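Local coordinates for protein diacylglycerol lipase (Aspergillus oryzae, PDB 5XK2) that probably hydrolyses the ester bonds of mono- and diacylglycerols as a class 3 lipase of the alpha/beta-hydrolase superfamily, at residues 180-186 against 217-221; 103-108 against 116-121; 164-168 against 192-198. All coordinates share one frame; numbering follows the deposited sequence.

Contact 1: residues 180-186 against 217-221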
loop_
_atom_site.group_PDB
_atom_site.type_symbol
_atom_site.label_atom_id
_atom_site.label_comp_id
_atom_site.label_asym_id
_atom_site.label_seq_id
_atom_site.Cartn_x
_atom_site.Cartn_y
_atom_site.Cartn_z
ATOM N N ALA A 180 3.918 5.431 -14.412
ATOM C CA ALA A 180 3.788 6.724 -13.756
ATOM C C ALA A 180 2.347 7.097 -13.457
ATOM O O ALA A 180 1.469 6.969 -14.322
ATOM C CB ALA A 180 4.408 7.821 -14.634
ATOM N N PRO A 181 2.112 7.611 -12.254
ATOM C CA PRO A 181 0.934 8.438 -11.962
ATOM C C PRO A 181 0.865 9.656 -12.883
ATOM O O PRO A 181 1.879 10.058 -13.445
ATOM C CB PRO A 181 1.175 8.916 -10.526
ATOM C CG PRO A 181 2.173 7.952 -9.936
ATOM C CD PRO A 181 3.017 7.462 -11.095
ATOM N N ARG A 182 -0.316 10.261 -12.995
ATOM C CA ARG A 182 -0.434 11.592 -13.610
ATOM C C ARG A 182 0.297 12.640 -12.758
ATOM O O ARG A 182 0.382 12.489 -11.523
ATOM C CB ARG A 182 -1.897 11.986 -13.759
ATOM C CG ARG A 182 -2.671 11.069 -14.683
ATOM C CD ARG A 182 -4.082 11.589 -14.907
ATOM N NE ARG A 182 -4.813 10.715 -15.836
ATOM C CZ ARG A 182 -5.689 9.784 -15.475
ATOM N NH1 ARG A 182 -5.983 9.585 -14.186
ATOM N NH2 ARG A 182 -6.292 9.047 -16.417
ATOM N N VAL A 183 0.950 13.593 -13.425
ATOM C CA VAL A 183 1.578 14.724 -12.739
ATOM C C VAL A 183 1.091 16.119 -13.083
ATOM O O VAL A 183 1.469 17.076 -12.422
ATOM C CB VAL A 183 3.090 14.694 -12.954
ATOM C CG1 VAL A 183 3.638 13.360 -12.433
ATOM C CG2 VAL A 183 3.445 14.854 -14.441
ATOM N N ALA A 184 0.277 16.241 -14.122
ATOM C CA ALA A 184 0.097 17.525 -14.792
ATOM C C ALA A 184 -1.364 17.835 -15.070
ATOM O O ALA A 184 -2.156 16.934 -15.311
ATOM C CB ALA A 184 0.883 17.532 -16.122
ATOM N N ASN A 185 -1.720 19.115 -15.071
ATOM C CA ASN A 185 -3.024 19.509 -15.609
ATOM C C ASN A 185 -2.944 19.545 -17.134
ATOM O O ASN A 185 -1.899 19.199 -17.704
ATOM C CB ASN A 185 -3.501 20.852 -15.011
ATOM C CG ASN A 185 -2.707 22.068 -15.495
ATOM O OD1 ASN A 185 -1.637 21.966 -16.096
ATOM N ND2 ASN A 185 -3.244 23.261 -15.196
ATOM N N LYS A 186 -4.023 19.914 -17.822
ATOM C CA LYS A 186 -3.982 19.761 -19.281
ATOM C C LYS A 186 -2.914 20.657 -19.946
ATOM O O LYS A 186 -2.144 20.162 -20.765
ATOM C CB LYS A 186 -5.374 19.997 -19.927
ATOM C CG LYS A 186 -5.475 19.353 -21.324
ATOM C CD LYS A 186 -6.912 19.335 -21.873
ATOM C CE LYS A 186 -7.038 18.360 -23.047
ATOM N NZ LYS A 186 -8.461 18.135 -23.449
ATOM N N GLY A 217 -8.521 17.227 -12.112
ATOM C CA GLY A 217 -7.874 18.183 -12.998
ATOM C C GLY A 217 -6.542 17.747 -13.577
ATOM O O GLY A 217 -5.740 18.578 -14.004
ATOM N N TYR A 218 -6.292 16.441 -13.586
ATOM C CA TYR A 218 -5.049 15.922 -14.140
ATOM C C TYR A 218 -5.294 15.174 -15.434
ATOM O O TYR A 218 -6.362 14.581 -15.632
ATOM C CB TYR A 218 -4.372 14.971 -13.156
ATOM C CG TYR A 218 -3.856 15.646 -11.914
ATOM C CD1 TYR A 218 -2.568 16.152 -11.877
ATOM C CD2 TYR A 218 -4.648 15.760 -10.780
ATOM C CE1 TYR A 218 -2.071 16.769 -10.731
ATOM C CE2 TYR A 218 -4.162 16.372 -9.621
ATOM C CZ TYR A 218 -2.870 16.863 -9.614
ATOM O OH TYR A 218 -2.364 17.459 -8.486
ATOM N N VAL A 219 -4.309 15.212 -16.320
ATOM C CA VAL A 219 -4.334 14.388 -17.517
ATOM C C VAL A 219 -2.959 13.745 -17.653
ATOM O O VAL A 219 -2.103 13.963 -16.808
ATOM C CB VAL A 219 -4.709 15.206 -18.769
ATOM C CG1 VAL A 219 -6.092 15.805 -18.596
ATOM C CG2 VAL A 219 -3.710 16.276 -18.997
ATOM N N HIS A 220 -2.746 12.927 -18.682
ATOM C CA HIS A 220 -1.437 12.279 -18.854
ATOM C C HIS A 220 -0.640 12.912 -19.977
ATOM O O HIS A 220 -1.197 13.419 -20.960
ATOM C CB HIS A 220 -1.589 10.778 -19.185
ATOM C CG HIS A 220 -1.489 9.856 -18.014
ATOM N ND1 HIS A 220 -0.361 9.783 -17.218
ATOM C CD2 HIS A 220 -2.337 8.904 -17.552
ATOM C CE1 HIS A 220 -0.536 8.858 -16.295
ATOM N NE2 HIS A 220 -1.725 8.296 -16.479
ATOM N N ILE A 221 0.681 12.862 -19.835
ATOM C CA ILE A 221 1.591 13.065 -20.940
ATOM C C ILE A 221 1.317 12.010 -22.005
ATOM O O ILE A 221 1.036 10.852 -21.685
ATOM C CB ILE A 221 3.050 12.963 -20.450
ATOM C CG1 ILE A 221 3.322 14.085 -19.450
ATOM C CG2 ILE A 221 4.041 12.979 -21.609
ATOM C CD1 ILE A 221 4.472 13.749 -18.469
HETATM O O HOH W 1 0.469 14.029 -16.217
HETATM O O HOH W 2 -6.521 20.349 -16.596
#
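R182 lies across the imidazole of H220, and its side chain alternates between the V219 carbonyl and the H220 ring. CB rests 3.6 Å from V219 O and close to the CB of Y218. CG sits over the middle of the H220 ring, 3.4 Å from its centroid and 8° off the normal, a CH-pi contact; with CG anti to the carbonyl carbon (chi1 -63°) the chain is sent over the imidazole face. CD returns to the backbone, 3.6 Å from V219 O, and NE passes above H220 CD2. The guanidinium, turned 44° from the ring, carries on beyond the segment, where NH1 donates to P212 O. H220 is fixed in its turn, NE2 being hydrogen-bonded to P209 O, while A180 O approaches the ring edge at CE1.

Backbone groups hold the other end. V219 N donates to A184 O at 2.9 Å, and the Y218 CA-H points at the same oxygen. The tyrosine ring turns its edge to V183 O and A184 N, and its hydroxyl bonds to F103 O. One water accepts from V183 N and donates to V219 O; another joins K186 N to G217 O. N185 N-caps helix 186-195, OD1 accepting from L188 N and also from K115 N.

The two loops follow strands 173-178 and 198-203 of the alpha/beta hydrolase sheet. One direct hydrogen bond links them, two waters bridge further backbone groups, and the imidazole is held in orientation by CG over its face and P209 O at NE2.

Contact 2: residues 103-108 against 116-121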
loop_
_atom_site.group_PDB
_atom_site.type_symbol
_atom_site.label_atom_id
_atom_site.label_comp_id
_atom_site.label_asym_id
_atom_site.label_seq_id
_atom_site.Cartn_x
_atom_site.Cartn_y
_atom_site.Cartn_z
ATOM N N PHE A 103 -5.057 15.510 -3.841
ATOM C CA PHE A 103 -3.834 15.686 -4.628
ATOM C C PHE A 103 -3.768 17.124 -5.144
ATOM O O PHE A 103 -4.031 17.386 -6.319
ATOM C CB PHE A 103 -3.792 14.708 -5.815
ATOM C CG PHE A 103 -3.768 13.240 -5.414
ATOM C CD1 PHE A 103 -2.572 12.600 -5.118
ATOM C CD2 PHE A 103 -4.941 12.514 -5.359
ATOM C CE1 PHE A 103 -2.557 11.248 -4.758
ATOM C CE2 PHE A 103 -4.929 11.168 -4.998
ATOM C CZ PHE A 103 -3.733 10.542 -4.710
ATOM N N PRO A 104 -3.446 18.074 -4.255
ATOM C CA PRO A 104 -3.426 19.485 -4.658
ATOM C C PRO A 104 -2.398 19.792 -5.733
ATOM O O PRO A 104 -1.336 19.157 -5.790
ATOM C CB PRO A 104 -3.075 20.216 -3.362
ATOM C CG PRO A 104 -2.408 19.194 -2.514
ATOM C CD PRO A 104 -3.075 17.893 -2.843
ATOM N N GLN A 105 -2.726 20.794 -6.554
ATOM C CA GLN A 105 -1.866 21.261 -7.637
ATOM C C GLN A 105 -1.080 22.497 -7.221
ATOM O O GLN A 105 -1.487 23.233 -6.315
ATOM C CB GLN A 105 -2.686 21.575 -8.888
ATOM C CG GLN A 105 -3.375 20.338 -9.445
ATOM C CD GLN A 105 -4.043 20.593 -10.756
ATOM O OE1 GLN A 105 -4.395 21.725 -11.073
ATOM N NE2 GLN A 105 -4.231 19.536 -11.537
ATOM N N THR A 106 0.087 22.670 -7.831
ATOM C CA THR A 106 0.927 23.839 -7.564
ATOM C C THR A 106 1.441 24.402 -8.890
ATOM O O THR A 106 1.408 23.713 -9.903
ATOM C CB THR A 106 2.096 23.451 -6.626
ATOM O OG1 THR A 106 2.721 24.621 -6.093
ATOM C CG2 THR A 106 3.137 22.593 -7.361
ATOM N N ASP A 107 1.904 25.653 -8.891
ATOM C CA ASP A 107 2.446 26.272 -10.100
ATOM C C ASP A 107 3.963 26.055 -10.160
ATOM O O ASP A 107 4.700 26.630 -9.361
ATOM C CB ASP A 107 2.116 27.784 -10.096
ATOM C CG ASP A 107 2.549 28.508 -11.369
ATOM O OD1 ASP A 107 3.311 27.960 -12.191
ATOM O OD2 ASP A 107 2.114 29.671 -11.551
ATOM N N PRO A 108 4.435 25.177 -11.064
ATOM C CA PRO A 108 5.859 24.882 -11.250
ATOM C C PRO A 108 6.648 25.954 -11.996
ATOM O O PRO A 108 7.859 25.788 -12.137
ATOM C CB PRO A 108 5.839 23.567 -12.033
ATOM C CG PRO A 108 4.638 23.713 -12.898
ATOM C CD PRO A 108 3.611 24.439 -12.045
ATOM N N ALA A 116 1.199 21.426 -11.631
ATOM C CA ALA A 116 1.737 20.090 -11.372
ATOM C C ALA A 116 1.278 19.575 -10.028
ATOM O O ALA A 116 0.889 20.349 -9.154
ATOM C CB ALA A 116 3.263 20.109 -11.416
ATOM N N GLU A 117 1.339 18.258 -9.855
ATOM C CA GLU A 117 1.018 17.642 -8.571
ATOM C C GLU A 117 2.015 18.141 -7.518
ATOM O O GLU A 117 3.216 18.041 -7.720
ATOM C CB GLU A 117 1.079 16.108 -8.700
ATOM C CG GLU A 117 0.144 15.358 -7.778
ATOM C CD GLU A 117 0.744 15.082 -6.411
ATOM O OE1 GLU A 117 -0.034 14.792 -5.480
ATOM O OE2 GLU A 117 1.982 15.135 -6.264
ATOM N N LEU A 118 1.517 18.685 -6.407
ATOM C CA LEU A 118 2.385 19.340 -5.428
ATOM C C LEU A 118 3.431 18.403 -4.833
ATOM O O LEU A 118 4.607 18.765 -4.710
ATOM C CB LEU A 118 1.546 19.941 -4.295
ATOM C CG LEU A 118 2.369 20.507 -3.125
ATOM C CD1 LEU A 118 3.191 21.701 -3.550
ATOM C CD2 LEU A 118 1.446 20.860 -1.972
ATOM N N GLY A 119 3.006 17.198 -4.475
ATOM C CA GLY A 119 3.919 16.260 -3.835
ATOM C C GLY A 119 5.106 15.924 -4.721
ATOM O O GLY A 119 6.266 15.943 -4.280
ATOM N N PHE A 120 4.825 15.584 -5.974
ATOM C CA PHE A 120 5.889 15.180 -6.894
ATOM C C PHE A 120 6.770 16.370 -7.264
ATOM O O PHE A 120 7.998 16.233 -7.404
ATOM C CB PHE A 120 5.304 14.558 -8.166
ATOM C CG PHE A 120 4.528 13.298 -7.933
ATOM C CD1 PHE A 120 5.053 12.265 -7.159
ATOM C CD2 PHE A 120 3.277 13.135 -8.502
ATOM C CE1 PHE A 120 4.316 11.094 -6.956
ATOM C CE2 PHE A 120 2.544 11.979 -8.309
ATOM C CZ PHE A 120 3.062 10.959 -7.525
ATOM N N TRP A 121 6.155 17.542 -7.418
ATOM C CA TRP A 121 6.939 18.727 -7.759
ATOM C C TRP A 121 7.864 19.070 -6.590
ATOM O O TRP A 121 9.023 19.410 -6.790
ATOM C CB TRP A 121 6.038 19.923 -8.098
ATOM C CG TRP A 121 6.848 21.159 -8.474
ATOM C CD1 TRP A 121 6.973 22.313 -7.754
ATOM C CD2 TRP A 121 7.651 21.331 -9.647
ATOM N NE1 TRP A 121 7.795 23.203 -8.425
ATOM C CE2 TRP A 121 8.221 22.619 -9.586
ATOM C CE3 TRP A 121 7.927 20.524 -10.758
ATOM C CZ2 TRP A 121 9.065 23.107 -10.585
ATOM C CZ3 TRP A 121 8.762 21.010 -11.749
ATOM C CH2 TRP A 121 9.320 22.294 -11.660
#
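T106 and A116 pair their backbones in both directions: T106 N donates to A116 O at 2.8 Å and A116 N to T106 O at 2.9 Å, making the hydrogen-bonded pair of a short antiparallel beta hairpin. Beside them Q105 and E117 form the non-hydrogen-bonded pair, and the Q105 CA-H leans on A116 O. A third bond, from L118 N to P104 O at 3.0 Å, ties the first turn of helix 118-138 to the hairpin.

The aromatic contact is a CH-pi contact. P108 CB stands over the centre of the six-membered ring of W121, 3.5 Å from its centroid and 9° off the normal, while P108 O lies close to CZ2. The indole reaches this place because CG is anti to the backbone N (chi1 -179°). W121 also meets W124 edge to face.

Apolar packing fills the space between these points. T106 CG2 abuts W121 CD1, and T106 CB lies 3.7 Å from L118 CD1, the two side chains crossing at about a right angle. P104 CG touches L118 CD2, and P108 CG meets the methyl of A116.

Among the polar side chains, E117 N-caps the helix: its chain bends at chi2 (-87°) and OE2 accepts from F120 N at 2.9 Å. The other oxygen, OE1, lies in the plane of the F103 ring, 3.4 Å from CD1 at its edge. The positive rim of the phenyl ring and the N-terminal end of the helix would both probably stabilise the ionised carboxylate, so that a buried glutamate can be tolerated where strand passes into helix.

Contact 3: residues 164-168 against 192-198; sequences ADLRT and ITNQGNN
R167 and N198 make the tight end of this contact, gripping end-on: NH1 and NH2 both donate to N198 OD1, each at 2.9 Å. The NH1 bond falls on a lone pair of that oxygen, whereas NH2 comes from above the carbonyl plane. NH1 also reaches Q195 OE1 at 3.0 Å, with the amide turned 84° to the guanidinium. G196 O lies over one guanidinium face, toward its rim, 3.2 Å from R167 NH2 at an angle too poor for a hydrogen bond. N198 is itself steadied by its ND2, which donates to I192 O from the face opposite to Q195 N. Extended from CG to NE, the arginine chain spans the gap between the helices, and NE is bonded to A173 O.

Packing is close also where the buried A164 CB meets I192 CG1 at 3.6 Å. A long but straight bond (3.3 Å, 167°) from Q195 NE2 to A164 O links these two parts. Looser is the edge at T168, whose CG2 only brushes Q195 NE2 at 4.0 Å.

The contact joins the C-terminal part of helix 154-168 to the end of helix 186-195 and the start of strand 198-203. Strand 173-178 lies alongside, with L175 touching R167 and N198, while I221 covers I192.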
loop_
_atom_site.group_PDB
_atom_site.type_symbol
_atom_site.label_atom_id
_atom_site.label_comp_id
_atom_site.label_asym_id
_atom_site.label_seq_id
_atom_site.Cartn_x
_atom_site.Cartn_y
_atom_site.Cartn_z
ATOM N N ALA A 164 10.666 17.594 -17.570
ATOM C CA ALA A 164 9.986 18.792 -18.072
ATOM C C ALA A 164 10.793 20.041 -17.718
ATOM O O ALA A 164 11.072 20.897 -18.563
ATOM C CB ALA A 164 8.596 18.891 -17.497
ATOM N N ASP A 165 11.178 20.119 -16.452
ATOM C CA ASP A 165 11.912 21.284 -15.936
ATOM C C ASP A 165 13.304 21.368 -16.566
ATOM O O ASP A 165 13.712 22.432 -17.069
ATOM C CB ASP A 165 11.982 21.182 -14.405
ATOM C CG ASP A 165 12.474 22.454 -13.732
ATOM O OD1 ASP A 165 12.402 23.546 -14.332
ATOM O OD2 ASP A 165 12.913 22.351 -12.567
ATOM N N LEU A 166 14.041 20.256 -16.548
ATOM C CA LEU A 166 15.366 20.236 -17.135
ATOM C C LEU A 166 15.366 20.700 -18.587
ATOM O O LEU A 166 16.256 21.436 -19.006
ATOM C CB LEU A 166 15.981 18.831 -17.016
ATOM C CG LEU A 166 16.382 18.479 -15.585
ATOM C CD1 LEU A 166 16.800 16.999 -15.512
ATOM C CD2 LEU A 166 17.549 19.358 -15.083
ATOM N N ARG A 167 14.362 20.294 -19.365
ATOM C CA ARG A 167 14.300 20.712 -20.752
ATOM C C ARG A 167 14.139 22.218 -20.894
ATOM O O ARG A 167 14.704 22.795 -21.814
ATOM C CB ARG A 167 13.143 20.012 -21.478
ATOM C CG ARG A 167 13.394 18.525 -21.700
ATOM C CD ARG A 167 12.028 17.863 -21.914
ATOM N NE ARG A 167 12.167 16.418 -22.054
ATOM C CZ ARG A 167 11.132 15.589 -22.054
ATOM N NH1 ARG A 167 9.907 16.061 -21.849
ATOM N NH2 ARG A 167 11.332 14.288 -22.216
ATOM N N THR A 168 13.396 22.843 -19.987
ATOM C CA THR A 168 13.238 24.306 -20.062
ATOM C C THR A 168 14.559 25.002 -19.733
ATOM O O THR A 168 14.725 26.192 -19.983
ATOM C CB THR A 168 12.132 24.844 -19.126
ATOM O OG1 THR A 168 12.502 24.725 -17.739
ATOM C CG2 THR A 168 10.804 24.125 -19.372
ATOM N N ILE A 192 4.551 19.316 -21.913
ATOM C CA ILE A 192 5.549 18.251 -21.785
ATOM C C ILE A 192 5.520 17.346 -23.017
ATOM O O ILE A 192 6.553 17.007 -23.588
ATOM C CB ILE A 192 5.327 17.433 -20.502
ATOM C CG1 ILE A 192 5.475 18.347 -19.275
ATOM C CG2 ILE A 192 6.297 16.239 -20.468
ATOM C CD1 ILE A 192 5.198 17.642 -17.949
ATOM N N THR A 193 4.313 16.974 -23.435
ATOM C CA THR A 193 4.126 16.135 -24.614
ATOM C C THR A 193 4.836 16.719 -25.832
ATOM O O THR A 193 5.532 16.022 -26.569
ATOM C CB THR A 193 2.606 15.976 -24.898
ATOM O OG1 THR A 193 2.024 15.244 -23.815
ATOM C CG2 THR A 193 2.332 15.254 -26.235
ATOM N N ASN A 194 4.657 18.021 -26.053
ATOM C CA ASN A 194 5.232 18.607 -27.245
ATOM C C ASN A 194 6.718 18.942 -27.114
ATOM O O ASN A 194 7.353 19.324 -28.094
ATOM C CB ASN A 194 4.412 19.831 -27.643
ATOM C CG ASN A 194 3.096 19.419 -28.279
ATOM O OD1 ASN A 194 3.104 18.726 -29.277
ATOM N ND2 ASN A 194 1.982 19.822 -27.691
ATOM N N GLN A 195 7.298 18.713 -25.939
ATOM C CA GLN A 195 8.760 18.712 -25.834
ATOM C C GLN A 195 9.366 17.493 -26.528
ATOM O O GLN A 195 10.546 17.495 -26.909
ATOM C CB GLN A 195 9.200 18.721 -24.362
ATOM C CG GLN A 195 8.895 20.008 -23.619
ATOM C CD GLN A 195 9.244 19.904 -22.135
ATOM O OE1 GLN A 195 9.043 18.862 -21.503
ATOM N NE2 GLN A 195 9.769 20.992 -21.580
ATOM N N GLY A 196 8.568 16.436 -26.669
ATOM C CA GLY A 196 9.043 15.207 -27.271
ATOM C C GLY A 196 9.950 14.393 -26.365
ATOM O O GLY A 196 10.214 14.786 -25.220
ATOM N N ASN A 197 10.434 13.277 -26.900
ATOM C CA ASN A 197 11.344 12.373 -26.170
ATOM C C ASN A 197 10.735 11.900 -24.862
ATOM O O ASN A 197 11.427 11.833 -23.844
ATOM C CB ASN A 197 12.692 13.055 -25.886
ATOM C CG ASN A 197 13.414 13.516 -27.148
ATOM O OD1 ASN A 197 13.821 14.682 -27.251
ATOM N ND2 ASN A 197 13.571 12.619 -28.103
ATOM N N ASN A 198 9.444 11.574 -24.905
ATOM C CA ASN A 198 8.705 11.039 -23.762
ATOM C C ASN A 198 8.321 9.591 -23.958
ATOM O O ASN A 198 7.608 9.262 -24.914
ATOM C CB ASN A 198 7.432 11.835 -23.527
ATOM C CG ASN A 198 7.712 13.306 -23.274
ATOM O OD1 ASN A 198 8.492 13.640 -22.398
ATOM N ND2 ASN A 198 7.076 14.181 -24.050
#

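Contact 1 is the most buried of the three; contacts 2 and 3 are only partly buried. Contacts 1 and 2 adjoin directly through Y218, and V183 O probably accepts from E117 N, so the hairpin is fastened to the loops beyond the sheet strands. Contacts 1 and 3 share helix 186-195, one at its N-cap and the other at its C-terminal end, with I221 packing on I192 between them. Contact 2 meets contact 3 where W121 touches D165. Chemistry follows place: loop backbone, water and an arginine CH-pi contact on an imidazole in contact 1, strand pairing and proline-indole packing in contact 2, side-chain amides round a guanidinium in contact 3.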